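Sister chromatid cohesion protein (Chaetomium thermophilum, PDB 5T8V) probably acts as a chromatin-binding cohesin loader of the SCC2/Nipped-B family, this chain being its C-terminal HEAT-repeat fragment. Local coordinates at residues Arg88-Ala93 with Arg131-Ile136; Ser92-Thr97 with Leu156-Arg161; Ala125-Ala130 with Gln201-Met206. All blocks are in the same frame, centred on the assembly; numbering follows the deposited sequence.

Overall arrangement
Three contacts bind four helices near the N-terminal end of this elongated, almost wholly helical chain. From helix 81-96 the chain passes through 37 residues to helix 120-136, which comes back against it and closes the first loop at contact 1. The same helix 81-96, a little further toward its C-terminal end, is met again in contact 2 by helix 149-172. Helix 120-136 meanwhile opens contact 3, the longest closure, which ends on helix 190-213 after 70 intervening residues. Contacts 1 and 2 therefore start from one stretch and share Ser92 and Ala93, while contact 3 crosses both. Helix 120-136 serves contacts 1 and 3, whose centres are about 9 Å apart.

Contact 1 of 3, residues Arg88-Ala93 with Arg131-Ile136; sequences RLCDSA and RTSMRI
Cys90 meets Thr132 and Ser133 with no flat group between them: ring, amide and guanidinium faces and edges are absent from the touch, which is made by small tetrahedral side chains. The CB of Cys90 lies 3.3 Å from Ser133 OG, and its SG is 3.7 Å from the same oxygen. The thiol is not bonded to this hydroxyl; Cys90 SG has its hydrogen bond elsewhere. The sulfur also rests 4.0 Å from Thr132 CG2, roughly at right angles to its direction to the serine oxygen.

Thr132 CG2 stands trans to the backbone N and faces the sulfur, while OG1, beside that N (chi1 -65°), is occupied elsewhere, bonding with Gln59 and Gln63 of helix 56-71 and with Arg128 O one turn back. Ser133 OG likewise bonds to Ala129 O of its own helix. A hydroxyl paid for within the helix can be buried against a sulfur without leaving a polar group wanting.

The two helices, 81-96 and 120-136, run in opposite senses, an antiparallel pairing consistent with the HEAT-repeat character of this protein. Short residues at the meeting point bring the backbones close, Cys90 CA and Ser133 CA being 6.8 Å apart. Bulkier apolar groups fill in alongside, with Ile136 against Leu86 and Leu87 of helix 81-96.

On the side of helix 81-96 turned from this seam, Ser92 OG donates to Arg88 O at 3.2 Å. It comes from above the carbonyl plane, 36° out of it, as a second donor beside the Ser92 backbone N. Leu89, Ser92 and Ala93 pack on strand 52-54, whereas Met134 reaches over to helix 190-213.

Contact 2 of 3, residues Ser92-Thr97 with Leu156-Arg161; sequences SALRQT and LSLCKR
Leu158 is the first residue of segment 156-161 to touch helix 81-96, and its two methyls take different partners. CD1 reaches Leu94 CD2, the recorded separation being 3.3 Å, and the two branched side chains pass at a slant. Leu94 does not aim its CB directly at the other helix; with CG beside its backbone N (chi1 -75°), the branch swings CD2 over to the partner. Leu158 CD2 lies more loosely against Thr97 OG1, at 4.5 Å. Leucine suits this buried spot because a forked apolar end can touch two partners at once, here Leu94 and Thr97.

Cys159 follows on another face of the helix, packing on Leu203 and Leu204 instead. One turn beyond Leu158 comes Arg161, whose chain bends at chi3 (-58°) and carries the guanidinium outward, and partly back along the helix, toward Thr97. There NH2 is placed 2.5 Å from Thr97 O, which lies at the guanidinium edge, near its plane. The spacing is too short and the angle too poor for a hydrogen bond, so the detail is doubtful, although a backbone carbonyl would probably attract a guanidinium.

Phe102, in the loop between helices 81-96 and 112-117, touches both Leu158 and Arg161. Helix 120-136 also borders the contact, receiving Leu94 on Ala130 and Thr97 on Ala126, while helix 190-213 packs against Cys159.

Contact 3 of 3, residues Ala125-Ala130 with Gln201-Met206; sequences AAIRAA and QKLLSM
Leu203 sends its CG trans to the backbone N (chi1 178°), while Ile127 holds CG2 trans to its own N, and these two turns bring the branches together. Ile127 CG2 lies 4.0 Å from Leu203 CB and 4.1 Å from CD2, the side chains meeting at a slant. The other methyl of the leucine, CD1, settles 3.8 Å from Ala130 CB. Leucine thus straddles a branched neighbour and a small one, and alanine suits its place because a lone methyl lets the leucine lie close to the backbone of helix 120-136.

Beside this apolar patch Arg128 reaches out, extended from CG to NE, to set NH2 3.6 Å from Lys202 CG. Bends at chi2 (-75°) and chi4 bring the lysine NZ to the guanidinium edge, in its plane, 3.7 Å from NH2. The closeness of the like charges is probably eased by anions: Asp199 forms a salt bridge with Arg128 NE, and Lys202 NZ bonds to a citrate, probably from the crystallisation liquor.

The short axes lie 9.2 Å apart at 25°, nearly parallel, two long helices packing side by side in the helical array. Helix 149-172, one of the two helices between them in sequence, borders the contact through Leu162, Ala155 and Cys159, while helix 247-267 packs against Gln201 and Leu204 of helix 190-213.

Contact 1 of 3, residues Arg88-Ala93 with Arg131-Ile136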
loop_
_atom_site.group_PDB
_atom_site.type_symbol
_atom_site.label_atom_id
_atom_site.label_comp_id
_atom_site.label_asym_id
_atom_site.label_seq_id
_atom_site.Cartn_x
_atom_site.Cartn_y
_atom_site.Cartn_z
ATOM N N ARG A 88 -63.924 -9.219 38.499
ATOM C CA ARG A 88 -64.445 -10.580 38.524
ATOM C C ARG A 88 -64.905 -11.012 37.137
ATOM O O ARG A 88 -64.622 -12.137 36.709
ATOM C CB ARG A 88 -65.593 -10.693 39.526
ATOM C CG ARG A 88 -65.881 -12.126 39.951
ATOM C CD ARG A 88 -67.256 -12.275 40.590
ATOM N NE ARG A 88 -67.424 -13.588 41.211
ATOM C CZ ARG A 88 -67.663 -14.715 40.545
ATOM N NH1 ARG A 88 -67.760 -14.708 39.220
ATOM N NH2 ARG A 88 -67.799 -15.858 41.205
ATOM N N LEU A 89 -65.616 -10.138 36.421
ATOM C CA LEU A 89 -65.979 -10.442 35.041
ATOM C C LEU A 89 -64.737 -10.719 34.204
ATOM O O LEU A 89 -64.704 -11.677 33.418
ATOM C CB LEU A 89 -66.780 -9.286 34.443
ATOM C CG LEU A 89 -68.073 -8.902 35.168
ATOM C CD1 LEU A 89 -68.704 -7.684 34.509
ATOM C CD2 LEU A 89 -69.060 -10.062 35.199
ATOM N N CYS A 90 -63.703 -9.891 34.363
ATOM C CA CYS A 90 -62.438 -10.151 33.686
ATOM C C CYS A 90 -61.904 -11.531 34.050
ATOM O O CYS A 90 -61.485 -12.300 33.178
ATOM C CB CYS A 90 -61.419 -9.067 34.042
ATOM S SG CYS A 90 -61.820 -7.416 33.420
ATOM N N ASP A 91 -61.920 -11.867 35.343
ATOM C CA ASP A 91 -61.399 -13.160 35.768
ATOM C C ASP A 91 -62.200 -14.305 35.163
ATOM O O ASP A 91 -61.647 -15.381 34.911
ATOM C CB ASP A 91 -61.400 -13.254 37.292
ATOM C CG ASP A 91 -60.653 -14.472 37.800
ATOM O OD1 ASP A 91 -59.416 -14.390 37.953
ATOM O OD2 ASP A 91 -61.301 -15.513 38.038
ATOM N N SER A 92 -63.495 -14.098 34.927
ATOM C CA SER A 92 -64.301 -15.117 34.267
ATOM C C SER A 92 -63.886 -15.273 32.810
ATOM O O SER A 92 -63.671 -16.394 32.330
ATOM C CB SER A 92 -65.784 -14.760 34.372
ATOM O OG SER A 92 -66.204 -14.706 35.726
ATOM N N ALA A 93 -63.762 -14.154 32.090
ATOM C CA ALA A 93 -63.323 -14.223 30.700
ATOM C C ALA A 93 -61.951 -14.873 30.578
ATOM O O ALA A 93 -61.670 -15.547 29.580
ATOM C CB ALA A 93 -63.300 -12.824 30.086
ATOM N N ARG A 131 -56.262 -6.860 29.650
ATOM C CA ARG A 131 -55.851 -5.465 29.516
ATOM C C ARG A 131 -56.576 -4.581 30.526
ATOM O O ARG A 131 -55.959 -3.738 31.191
ATOM C CB ARG A 131 -56.104 -4.976 28.093
ATOM C CG ARG A 131 -55.620 -3.556 27.857
ATOM C CD ARG A 131 -55.512 -3.231 26.384
ATOM N NE ARG A 131 -54.654 -2.070 26.161
ATOM C CZ ARG A 131 -55.080 -0.816 26.038
ATOM N NH1 ARG A 131 -56.372 -0.525 26.113
ATOM N NH2 ARG A 131 -54.202 0.158 25.836
ATOM N N THR A 132 -57.891 -4.768 30.663
ATOM C CA THR A 132 -58.651 -3.986 31.634
ATOM C C THR A 132 -58.124 -4.204 33.048
ATOM O O THR A 132 -57.928 -3.245 33.804
ATOM C CB THR A 132 -60.136 -4.344 31.551
ATOM O OG1 THR A 132 -60.651 -3.946 30.275
ATOM C CG2 THR A 132 -60.931 -3.642 32.649
ATOM N N SER A 133 -57.899 -5.465 33.430
ATOM C CA SER A 133 -57.380 -5.746 34.766
ATOM C C SER A 133 -56.078 -4.995 35.016
ATOM O O SER A 133 -55.923 -4.310 36.038
ATOM C CB SER A 133 -57.173 -7.250 34.940
ATOM O OG SER A 133 -58.405 -7.945 34.864
ATOM N N MET A 134 -55.126 -5.109 34.087
ATOM C CA MET A 134 -53.846 -4.427 34.254
ATOM C C MET A 134 -54.045 -2.925 34.414
ATOM O O MET A 134 -53.532 -2.313 35.359
ATOM C CB MET A 134 -52.934 -4.726 33.064
ATOM C CG MET A 134 -52.644 -6.207 32.846
ATOM S SD MET A 134 -52.008 -7.046 34.311
ATOM C CE MET A 134 -53.437 -8.013 34.793
ATOM N N ARG A 135 -54.799 -2.309 33.498
ATOM C CA ARG A 135 -55.024 -0.870 33.597
ATOM C C ARG A 135 -55.617 -0.498 34.950
ATOM O O ARG A 135 -55.235 0.517 35.545
ATOM C CB ARG A 135 -55.932 -0.398 32.467
ATOM C CG ARG A 135 -56.348 1.054 32.599
ATOM C CD ARG A 135 -56.727 1.637 31.258
ATOM N NE ARG A 135 -55.563 1.810 30.394
ATOM C CZ ARG A 135 -55.631 2.036 29.085
ATOM N NH1 ARG A 135 -56.808 2.107 28.477
ATOM N NH2 ARG A 135 -54.519 2.182 28.379
ATOM N N ILE A 136 -56.551 -1.306 35.454
ATOM C CA ILE A 136 -57.088 -1.075 36.792
ATOM C C ILE A 136 -55.968 -1.109 37.823
ATOM O O ILE A 136 -55.977 -0.346 38.797
ATOM C CB ILE A 136 -58.189 -2.105 37.113
ATOM C CG1 ILE A 136 -59.438 -1.797 36.284
ATOM C CG2 ILE A 136 -58.521 -2.102 38.610
ATOM C CD1 ILE A 136 -60.496 -2.879 36.334
#

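Contact 2 of 3, residues Ser92-Thr97 with Leu156-Arg161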
loop_
_atom_site.group_PDB
_atom_site.type_symbol
_atom_site.label_atom_id
_atom_site.label_comp_id
_atom_site.label_asym_id
_atom_site.label_seq_id
_atom_site.Cartn_x
_atom_site.Cartn_y
_atom_site.Cartn_z
ATOM N N SER A 92 -63.495 -14.098 34.927
ATOM C CA SER A 92 -64.301 -15.117 34.267
ATOM C C SER A 92 -63.886 -15.273 32.810
ATOM O O SER A 92 -63.671 -16.394 32.330
ATOM C CB SER A 92 -65.784 -14.760 34.372
ATOM O OG SER A 92 -66.204 -14.706 35.726
ATOM N N ALA A 93 -63.762 -14.154 32.090
ATOM C CA ALA A 93 -63.323 -14.223 30.700
ATOM C C ALA A 93 -61.951 -14.873 30.578
ATOM O O ALA A 93 -61.670 -15.547 29.580
ATOM C CB ALA A 93 -63.300 -12.824 30.086
ATOM N N LEU A 94 -61.088 -14.690 31.578
ATOM C CA LEU A 94 -59.752 -15.272 31.522
ATOM C C LEU A 94 -59.768 -16.752 31.886
ATOM O O LEU A 94 -59.067 -17.555 31.259
ATOM C CB LEU A 94 -58.813 -14.499 32.446
ATOM C CG LEU A 94 -58.390 -13.141 31.887
ATOM C CD1 LEU A 94 -57.885 -12.217 32.986
ATOM C CD2 LEU A 94 -57.330 -13.342 30.822
ATOM N N ARG A 95 -60.555 -17.133 32.895
ATOM C CA ARG A 95 -60.690 -18.545 33.231
ATOM C C ARG A 95 -61.330 -19.327 32.092
ATOM O O ARG A 95 -61.087 -20.529 31.951
ATOM C CB ARG A 95 -61.511 -18.709 34.512
ATOM C CG ARG A 95 -60.748 -18.377 35.791
ATOM C CD ARG A 95 -61.549 -18.721 37.042
ATOM N NE ARG A 95 -62.648 -17.784 37.278
ATOM C CZ ARG A 95 -63.890 -17.933 36.821
ATOM N NH1 ARG A 95 -64.225 -18.989 36.089
ATOM N NH2 ARG A 95 -64.807 -17.014 37.098
ATOM N N GLN A 96 -62.148 -18.668 31.270
ATOM C CA GLN A 96 -62.772 -19.357 30.146
ATOM C C GLN A 96 -61.723 -19.950 29.212
ATOM O O GLN A 96 -61.829 -21.109 28.798
ATOM C CB GLN A 96 -63.687 -18.394 29.386
ATOM C CG GLN A 96 -64.331 -18.988 28.138
ATOM C CD GLN A 96 -65.230 -20.169 28.447
ATOM O OE1 GLN A 96 -65.651 -20.365 29.588
ATOM N NE2 GLN A 96 -65.532 -20.963 27.426
ATOM N N THR A 97 -60.696 -19.167 28.876
ATOM C CA THR A 97 -59.712 -19.554 27.870
ATOM C C THR A 97 -58.366 -19.936 28.478
ATOM O O THR A 97 -57.356 -19.957 27.768
ATOM C CB THR A 97 -59.520 -18.420 26.861
ATOM O OG1 THR A 97 -59.048 -17.249 27.537
ATOM C CG2 THR A 97 -60.829 -18.098 26.153
ATOM N N LEU A 156 -49.930 -12.793 31.463
ATOM C CA LEU A 156 -48.655 -13.289 30.958
ATOM C C LEU A 156 -48.838 -14.577 30.164
ATOM O O LEU A 156 -48.238 -14.748 29.094
ATOM C CB LEU A 156 -47.694 -13.504 32.126
ATOM C CG LEU A 156 -46.347 -14.152 31.814
ATOM C CD1 LEU A 156 -45.587 -13.365 30.756
ATOM C CD2 LEU A 156 -45.538 -14.269 33.096
ATOM N N SER A 157 -49.662 -15.495 30.673
ATOM C CA SER A 157 -49.957 -16.711 29.924
ATOM C C SER A 157 -50.535 -16.374 28.559
ATOM O O SER A 157 -50.065 -16.875 27.533
ATOM C CB SER A 157 -50.920 -17.595 30.714
ATOM O OG SER A 157 -50.325 -18.033 31.921
ATOM N N LEU A 158 -51.553 -15.511 28.524
ATOM C CA LEU A 158 -52.164 -15.156 27.248
ATOM C C LEU A 158 -51.141 -14.565 26.288
ATOM O O LEU A 158 -51.187 -14.834 25.084
ATOM C CB LEU A 158 -53.317 -14.176 27.464
ATOM C CG LEU A 158 -54.709 -14.796 27.603
ATOM C CD1 LEU A 158 -55.725 -13.717 27.934
ATOM C CD2 LEU A 158 -55.118 -15.539 26.336
ATOM N N CYS A 159 -50.212 -13.754 26.794
ATOM C CA CYS A 159 -49.177 -13.204 25.926
ATOM C C CYS A 159 -48.300 -14.313 25.355
ATOM O O CYS A 159 -48.049 -14.360 24.143
ATOM C CB CYS A 159 -48.336 -12.183 26.693
ATOM S SG CYS A 159 -49.204 -10.639 27.051
ATOM N N LYS A 160 -47.833 -15.223 26.212
ATOM C CA LYS A 160 -47.010 -16.329 25.729
ATOM C C LYS A 160 -47.738 -17.131 24.655
ATOM O O LYS A 160 -47.201 -17.361 23.566
ATOM C CB LYS A 160 -46.605 -17.237 26.891
ATOM C CG LYS A 160 -45.286 -16.843 27.550
ATOM C CD LYS A 160 -44.592 -18.031 28.209
ATOM C CE LYS A 160 -44.954 -18.158 29.679
ATOM N NZ LYS A 160 -44.265 -19.320 30.315
ATOM N N ARG A 161 -48.970 -17.563 24.942
ATOM C CA ARG A 161 -49.690 -18.411 23.997
ATOM C C ARG A 161 -50.066 -17.650 22.732
ATOM O O ARG A 161 -50.191 -18.254 21.661
ATOM C CB ARG A 161 -50.938 -18.998 24.660
ATOM C CG ARG A 161 -50.664 -19.640 26.014
ATOM C CD ARG A 161 -51.613 -20.790 26.324
ATOM N NE ARG A 161 -53.021 -20.397 26.306
ATOM C CZ ARG A 161 -53.647 -19.771 27.299
ATOM N NH1 ARG A 161 -52.996 -19.438 28.408
ATOM N NH2 ARG A 161 -54.931 -19.466 27.179
#

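Contact 3 of 3, residues Ala125-Ala130 with Gln201-Met206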
loop_
_atom_site.group_PDB
_atom_site.type_symbol
_atom_site.label_atom_id
_atom_site.label_comp_id
_atom_site.label_asym_id
_atom_site.label_seq_id
_atom_site.Cartn_x
_atom_site.Cartn_y
_atom_site.Cartn_z
ATOM N N ALA A 125 -62.315 -11.497 24.085
ATOM C CA ALA A 125 -62.880 -11.064 25.357
ATOM C C ALA A 125 -61.888 -11.270 26.495
ATOM O O ALA A 125 -61.793 -10.438 27.406
ATOM C CB ALA A 125 -64.181 -11.817 25.630
ATOM N N ALA A 126 -61.126 -12.365 26.450
ATOM C CA ALA A 126 -60.142 -12.630 27.495
ATOM C C ALA A 126 -58.935 -11.708 27.366
ATOM O O ALA A 126 -58.439 -11.183 28.369
ATOM C CB ALA A 126 -59.702 -14.092 27.442
ATOM N N ILE A 127 -58.444 -11.506 26.141
ATOM C CA ILE A 127 -57.304 -10.615 25.922
ATOM C C ILE A 127 -57.595 -9.237 26.506
ATOM O O ILE A 127 -56.856 -8.720 27.359
ATOM C CB ILE A 127 -56.976 -10.530 24.420
ATOM C CG1 ILE A 127 -56.514 -11.895 23.904
ATOM C CG2 ILE A 127 -55.901 -9.477 24.151
ATOM C CD1 ILE A 127 -56.395 -11.982 22.395
ATOM N N ARG A 128 -58.693 -8.625 26.061
ATOM C CA ARG A 128 -59.000 -7.277 26.513
ATOM C C ARG A 128 -59.503 -7.251 27.951
ATOM O O ARG A 128 -59.409 -6.208 28.609
ATOM C CB ARG A 128 -60.003 -6.634 25.558
ATOM C CG ARG A 128 -59.363 -6.290 24.222
ATOM C CD ARG A 128 -60.181 -5.307 23.425
ATOM N NE ARG A 128 -59.413 -4.753 22.310
ATOM C CZ ARG A 128 -58.623 -3.687 22.390
ATOM N NH1 ARG A 128 -58.482 -3.036 23.536
ATOM N NH2 ARG A 128 -57.968 -3.267 21.316
ATOM N N ALA A 129 -60.013 -8.375 28.460
ATOM C CA ALA A 129 -60.279 -8.476 29.890
ATOM C C ALA A 129 -58.987 -8.333 30.685
ATOM O O ALA A 129 -58.920 -7.573 31.660
ATOM C CB ALA A 129 -60.962 -9.807 30.204
ATOM N N ALA A 130 -57.943 -9.061 30.276
ATOM C CA ALA A 130 -56.638 -8.913 30.910
ATOM C C ALA A 130 -56.161 -7.472 30.834
ATOM O O ALA A 130 -55.705 -6.903 31.834
ATOM C CB ALA A 130 -55.620 -9.843 30.249
ATOM N N GLN A 201 -51.433 -6.679 20.551
ATOM C CA GLN A 201 -50.543 -5.531 20.706
ATOM C C GLN A 201 -50.902 -4.733 21.953
ATOM O O GLN A 201 -50.047 -4.461 22.805
ATOM C CB GLN A 201 -50.616 -4.631 19.471
ATOM C CG GLN A 201 -50.003 -5.210 18.208
ATOM C CD GLN A 201 -49.923 -4.181 17.092
ATOM O OE1 GLN A 201 -50.205 -3.000 17.305
ATOM N NE2 GLN A 201 -49.540 -4.622 15.898
ATOM N N LYS A 202 -52.176 -4.358 22.075
ATOM C CA LYS A 202 -52.613 -3.534 23.195
ATOM C C LYS A 202 -52.326 -4.211 24.529
ATOM O O LYS A 202 -51.980 -3.543 25.511
ATOM C CB LYS A 202 -54.101 -3.226 23.052
ATOM C CG LYS A 202 -54.453 -2.440 21.799
ATOM C CD LYS A 202 -54.050 -0.975 21.916
ATOM C CE LYS A 202 -54.494 -0.178 20.696
ATOM N NZ LYS A 202 -55.979 -0.225 20.485
ATOM N N LEU A 203 -52.459 -5.539 24.588
ATOM C CA LEU A 203 -52.161 -6.246 25.830
ATOM C C LEU A 203 -50.669 -6.205 26.143
ATOM O O LEU A 203 -50.271 -5.879 27.268
ATOM C CB LEU A 203 -52.650 -7.691 25.748
ATOM C CG LEU A 203 -52.350 -8.541 26.990
ATOM C CD1 LEU A 203 -52.976 -7.928 28.237
ATOM C CD2 LEU A 203 -52.837 -9.966 26.794
ATOM N N LEU A 204 -49.826 -6.537 25.164
ATOM C CA LEU A 204 -48.384 -6.515 25.397
ATOM C C LEU A 204 -47.926 -5.136 25.861
ATOM O O LEU A 204 -47.228 -5.002 26.877
ATOM C CB LEU A 204 -47.652 -6.933 24.123
ATOM C CG LEU A 204 -47.874 -8.380 23.673
ATOM C CD1 LEU A 204 -47.440 -8.571 22.232
ATOM C CD2 LEU A 204 -47.121 -9.338 24.574
ATOM N N SER A 205 -48.310 -4.090 25.126
ATOM C CA SER A 205 -47.955 -2.737 25.537
ATOM C C SER A 205 -48.503 -2.431 26.924
ATOM O O SER A 205 -47.851 -1.744 27.723
ATOM C CB SER A 205 -48.475 -1.723 24.518
ATOM O OG SER A 205 -49.875 -1.556 24.635
ATOM N N MET A 206 -49.697 -2.941 27.237
ATOM C CA MET A 206 -50.256 -2.717 28.564
ATOM C C MET A 206 -49.410 -3.378 29.646
ATOM O O MET A 206 -49.342 -2.870 30.769
ATOM C CB MET A 206 -51.692 -3.233 28.635
ATOM C CG MET A 206 -52.390 -2.902 29.950
ATOM S SD MET A 206 -52.470 -1.125 30.265
ATOM C CE MET A 206 -51.886 -1.060 31.954
#